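PDB 2HQL: uncharacterized protein MG376 homolog from Mycoplasma pneumoniae, which binds single-stranded DNA, probably through its OB fold, although its precise role in the cell is not established. Local coordinates for residues I50-G54 / Q55-E59. Residues are numbered along the deposited sequence; the frame is centred on the assembly and turned at random.
Sequences IYANG and QLAYE
The backbone turns back at G54, where strand 42-53 of the OB fold gives way to the helix between its third and fourth strands, and brings A52 opposite A57, the axes of 50-53 and 55-59 running at 130° to each other. G54 makes the corner: with a positive phi of 54° it turns the chain out of the extended course of the strand and into the first helical turn. The amide of A57 is then held from the start of that turn. Its N lies 3.2 Å from O of G54, approaching from above the carbonyl plane instead of along a lone pair, and it also makes a weak bond to O of N53. Small side chains let strand end and helix come close. CB of A57 sits 3.4 Å from O of A52, while CB of A52 faces the helix and meets O of L56 at 3.6 Å. L56 swings CG anti to its backbone N (chi1 -169°), which brings that branch point 4.0 Å from CB of A52; the same leucine reaches I96 of strand 86-96, and A57 rests on F29, so the first helical turn packs on the neighbouring strands. The Y58 ring meets that of W22 obliquely, and O of G54 lies at the edge of the Y58 ring, near its plane, 3.4 Å from CD2 of Y58.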
ATOM      1  N   ILE A  50      10.124  -1.055   0.175  1.00 17.00           N
ATOM      2  CA  ILE A  50       9.806  -2.250   0.926  1.00 16.18           C
ATOM      3  C   ILE A  50      10.978  -2.532   1.854  1.00 17.74           C
ATOM      4  O   ILE A  50      12.077  -2.019   1.643  1.00 16.48           O
ATOM      5  CB  ILE A  50       9.584  -3.446  -0.031  1.00 16.67           C
ATOM      6  CG1 ILE A  50      10.852  -3.725  -0.838  1.00 15.60           C
ATOM      7  CG2 ILE A  50       8.456  -3.126  -1.006  1.00 16.65           C
ATOM      8  CD1 ILE A  50      10.761  -4.968  -1.690  1.00 16.17           C
ATOM      9  N   TYR A  51      10.745  -3.322   2.897  1.00 19.20           N
ATOM     10  CA  TYR A  51      11.822  -3.661   3.825  1.00 21.15           C
ATOM     11  C   TYR A  51      11.591  -5.021   4.459  1.00 21.75           C
ATOM     12  O   TYR A  51      10.547  -5.633   4.252  1.00 23.92           O
ATOM     13  CB  TYR A  51      11.975  -2.609   4.936  1.00 17.37           C
ATOM     14  CG  TYR A  51      10.832  -2.529   5.924  1.00 17.64           C
ATOM     15  CD1 TYR A  51       9.730  -1.709   5.679  1.00 17.72           C
ATOM     16  CD2 TYR A  51      10.851  -3.271   7.105  1.00 17.11           C
ATOM     17  CE1 TYR A  51       8.670  -1.627   6.594  1.00 19.45           C
ATOM     18  CE2 TYR A  51       9.795  -3.200   8.027  1.00 19.78           C
ATOM     19  CZ  TYR A  51       8.708  -2.375   7.760  1.00 18.92           C
ATOM     20  OH  TYR A  51       7.659  -2.299   8.649  1.00 18.45           O
ATOM     21  N   ALA A  52      12.581  -5.484   5.222  1.00 21.89           N
ATOM     22  CA  ALA A  52      12.511  -6.766   5.911  1.00 20.22           C
ATOM     23  C   ALA A  52      13.444  -6.768   7.116  1.00 20.88           C
ATOM     24  O   ALA A  52      14.423  -6.027   7.163  1.00 20.57           O
ATOM     25  CB  ALA A  52      12.886  -7.890   4.963  1.00 19.27           C
ATOM     26  N   ASN A  53      13.124  -7.610   8.089  1.00 22.55           N
ATOM     27  CA  ASN A  53      13.915  -7.737   9.306  1.00 23.32           C
ATOM     28  C   ASN A  53      14.419  -9.171   9.500  1.00 23.32           C
ATOM     29  O   ASN A  53      13.986 -10.090   8.796  1.00 23.88           O
ATOM     30  CB  ASN A  53      13.068  -7.330  10.509  1.00 21.81           C
ATOM     31  CG  ASN A  53      12.837  -5.844  10.573  1.00 19.84           C
ATOM     32  OD1 ASN A  53      13.693  -5.092  11.040  1.00 21.78           O
ATOM     33  ND2 ASN A  53      11.686  -5.407  10.095  1.00 17.53           N
ATOM     34  N   GLY A  54      15.345  -9.336  10.441  1.00 23.02           N
ATOM     35  CA  GLY A  54      15.900 -10.640  10.766  1.00 23.83           C
ATOM     36  C   GLY A  54      16.483 -11.462   9.636  1.00 25.20           C
ATOM     37  O   GLY A  54      17.245 -10.958   8.813  1.00 24.44           O
ATOM     38  N   GLN A  55      16.146 -12.746   9.613  1.00 26.65           N
ATOM     39  CA  GLN A  55      16.634 -13.628   8.566  1.00 27.95           C
ATOM     40  C   GLN A  55      16.257 -13.099   7.190  1.00 27.45           C
ATOM     41  O   GLN A  55      17.103 -13.002   6.295  1.00 28.04           O
ATOM     42  CB  GLN A  55      16.044 -15.032   8.714  1.00 29.64           C
ATOM     43  CG  GLN A  55      16.557 -15.822   9.908  1.00 33.82           C
ATOM     44  CD  GLN A  55      16.482 -17.328   9.688  1.00 34.10           C
ATOM     45  OE1 GLN A  55      16.720 -18.110  10.607  1.00 35.76           O
ATOM     46  NE2 GLN A  55      16.159 -17.737   8.459  1.00 35.96           N
ATOM     47  N   LEU A  56      14.979 -12.759   7.036  1.00 26.71           N
ATOM     48  CA  LEU A  56      14.434 -12.265   5.774  1.00 24.78           C
ATOM     49  C   LEU A  56      15.094 -10.993   5.224  1.00 22.84           C
ATOM     50  O   LEU A  56      14.962 -10.697   4.040  1.00 21.51           O
ATOM     51  CB  LEU A  56      12.920 -12.074   5.918  1.00 26.23           C
ATOM     52  CG  LEU A  56      12.055 -11.807   4.678  1.00 27.49           C
ATOM     53  CD1 LEU A  56      12.366 -12.807   3.584  1.00 26.74           C
ATOM     54  CD2 LEU A  56      10.585 -11.889   5.073  1.00 27.98           C
ATOM     55  N   ALA A  57      15.801 -10.249   6.073  1.00 21.82           N
ATOM     56  CA  ALA A  57      16.495  -9.043   5.616  1.00 21.91           C
ATOM     57  C   ALA A  57      17.697  -9.503   4.803  1.00 22.23           C
ATOM     58  O   ALA A  57      18.047  -8.918   3.782  1.00 22.06           O
ATOM     59  CB  ALA A  57      16.962  -8.208   6.804  1.00 22.52           C
ATOM     60  N   TYR A  58      18.313 -10.578   5.274  1.00 23.53           N
ATOM     61  CA  TYR A  58      19.470 -11.166   4.624  1.00 24.45           C
ATOM     62  C   TYR A  58      19.101 -11.940   3.366  1.00 24.78           C
ATOM     63  O   TYR A  58      19.926 -12.089   2.459  1.00 25.65           O
ATOM     64  CB  TYR A  58      20.195 -12.053   5.618  1.00 23.98           C
ATOM     65  CG  TYR A  58      20.975 -11.245   6.612  1.00 23.30           C
ATOM     66  CD1 TYR A  58      22.185 -10.651   6.248  1.00 25.00           C
ATOM     67  CD2 TYR A  58      20.504 -11.051   7.907  1.00 23.31           C
ATOM     68  CE1 TYR A  58      22.912  -9.886   7.150  1.00 24.74           C
ATOM     69  CE2 TYR A  58      21.221 -10.282   8.820  1.00 25.16           C
ATOM     70  CZ  TYR A  58      22.427  -9.704   8.435  1.00 24.33           C
ATOM     71  OH  TYR A  58      23.161  -8.956   9.334  1.00 22.93           O
ATOM     72  N   GLU A  59      17.866 -12.439   3.322  1.00 24.78           N
ATOM     73  CA  GLU A  59      17.357 -13.139   2.147  1.00 25.26           C
ATOM     74  C   GLU A  59      17.135 -12.064   1.085  1.00 25.13           C
ATOM     75  O   GLU A  59      17.463 -12.238  -0.090  1.00 24.45           O
ATOM     76  CB  GLU A  59      16.010 -13.790   2.442  1.00 25.64           C
ATOM     77  CG  GLU A  59      16.030 -14.919   3.443  1.00 30.62           C
ATOM     78  CD  GLU A  59      14.632 -15.432   3.742  1.00 33.05           C
ATOM     79  OE1 GLU A  59      13.906 -15.771   2.774  1.00 35.25           O
ATOM     80  OE2 GLU A  59      14.257 -15.495   4.940  1.00 34.07           O
TER